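Local coordinates for protein beta-galactoside-binding lectin (Gallus gallus, PDB 1QMJ) that binds beta-galactosides as a homodimeric galectin from chicken liver, with a physiological function not yet known and a possible part in regulating differentiation, at residues 19-22 with 23-26. Sequence-based numbering, arbitrary orientation.
Sequences KGKI and LSDA
Ala26 N donates to Leu23 O over 3.1 Å, closing a beta turn whose corners are Ser24 and Asp25; the CA atoms of Leu23 and Ala26 are thereby drawn to 5.0 Å. The fold of the chain carries Ala26 back against Ile22, the last residue of the strand. There the two side chains meet methyl to methyl, Ile22 CG2 lying 3.6 Å from Ala26 CB. Ile22 is turned so that this gamma methyl stands anti to its own backbone N while CG1 falls beside that N (chi1 -55°). One branch thus faces the turn, and the ethyl arm carrying CD1 runs away from it. Both partners are buried, and the join is purely apolar: no hydrogen bond links 19-22 to 23-26. The CB bond of Leu23 points away from the strand, though CB itself stays 3.7 Å from Ile22 C, and the residue remains partly exposed. Lys21, also partly exposed, has CG anti to N (chi1 179°) and leans toward the turn. Its CE passes Ser24 OG at 4.4 Å, a loose approach without a bond, while NZ hydrogen-bonds to the carbonyl oxygen of Gly81. The result is a compact reversal at the end of a galectin sandwich strand, away from the predicted galactoside site. Strand 16-22 runs in the five-stranded sheet between 83-90 and 124-131; backbone bonds from Ile22 to Asp82 and from Leu23 to Asp123 tie the exit of the chain to both sides. Phe48, from the loop following strand 39-47, touches both Ile22 and Ala26, and Ile22 also touches Phe124, as the chain leaves this sheet and heads for strand 29-33 in the other.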
loop_
_atom_site.group_PDB
_atom_site.type_symbol
_atom_site.label_atom_id
_atom_site.label_comp_id
_atom_site.label_asym_id
_atom_site.label_seq_id
_atom_site.Cartn_x
_atom_site.Cartn_y
_atom_site.Cartn_z
ATOM N N LYS A 19 -6.040 2.189 -7.712
ATOM C CA LYS A 19 -5.875 2.417 -9.149
ATOM C C LYS A 19 -5.018 1.302 -9.723
ATOM O O LYS A 19 -4.047 0.858 -9.102
ATOM C CB LYS A 19 -5.184 3.758 -9.406
ATOM C CG LYS A 19 -5.816 4.925 -8.651
ATOM C CD LYS A 19 -5.138 6.263 -8.958
ATOM C CE LYS A 19 -5.475 6.800 -10.353
ATOM N NZ LYS A 19 -4.825 6.045 -11.435
ATOM N N GLY A 20 -5.389 0.859 -10.900
ATOM C CA GLY A 20 -4.659 -0.216 -11.572
ATOM C C GLY A 20 -5.211 -0.460 -12.966
ATOM O O GLY A 20 -6.019 0.324 -13.484
ATOM N N LYS A 21 -4.748 -1.550 -13.525
ATOM C CA LYS A 21 -5.137 -1.973 -14.860
ATOM C C LYS A 21 -5.507 -3.450 -14.862
ATOM O O LYS A 21 -4.769 -4.297 -14.339
ATOM C CB LYS A 21 -3.970 -1.762 -15.832
ATOM C CG LYS A 21 -4.287 -2.212 -17.261
ATOM C CD LYS A 21 -3.143 -2.993 -17.912
ATOM C CE LYS A 21 -3.502 -3.533 -19.298
ATOM N NZ LYS A 21 -3.835 -2.472 -20.260
ATOM N N ILE A 22 -6.653 -3.713 -15.451
ATOM C CA ILE A 22 -7.159 -5.074 -15.601
ATOM C C ILE A 22 -6.409 -5.699 -16.778
ATOM O O ILE A 22 -6.346 -5.117 -17.866
ATOM C CB ILE A 22 -8.671 -5.048 -15.886
ATOM C CG1 ILE A 22 -9.478 -4.287 -14.828
ATOM C CG2 ILE A 22 -9.291 -6.446 -15.947
ATOM C CD1 ILE A 22 -10.911 -3.980 -15.275
ATOM N N LEU A 23 -5.845 -6.869 -16.543
ATOM C CA LEU A 23 -5.073 -7.589 -17.584
ATOM C C LEU A 23 -5.981 -7.909 -18.782
ATOM O O LEU A 23 -7.183 -8.152 -18.627
ATOM C CB LEU A 23 -4.506 -8.885 -17.021
ATOM C CG LEU A 23 -3.543 -8.660 -15.853
ATOM C CD1 LEU A 23 -2.690 -9.888 -15.544
ATOM C CD2 LEU A 23 -2.551 -7.516 -16.097
ATOM N N SER A 24 -5.361 -7.900 -19.949
ATOM C CA SER A 24 -6.044 -8.142 -21.240
ATOM C C SER A 24 -6.476 -9.615 -21.425
ATOM O O SER A 24 -6.781 -10.056 -22.542
ATOM C CB SER A 24 -5.113 -7.780 -22.396
ATOM O OG SER A 24 -4.883 -6.380 -22.407
ATOM N N ASP A 25 -6.498 -10.349 -20.336
ATOM C CA ASP A 25 -6.905 -11.774 -20.348
ATOM C C ASP A 25 -7.315 -12.191 -18.946
ATOM O O ASP A 25 -7.166 -13.356 -18.553
ATOM C CB ASP A 25 -5.745 -12.652 -20.813
ATOM C CG ASP A 25 -4.402 -12.206 -20.245
ATOM O OD1 ASP A 25 -3.827 -11.152 -20.715
ATOM O OD2 ASP A 25 -3.847 -12.882 -19.298
ATOM N N ALA A 26 -7.819 -11.211 -18.249
ATOM C CA ALA A 26 -8.261 -11.357 -16.870
ATOM C C ALA A 26 -9.454 -12.306 -16.747
ATOM O O ALA A 26 -10.458 -12.171 -17.465
ATOM C CB ALA A 26 -8.689 -9.997 -16.314
#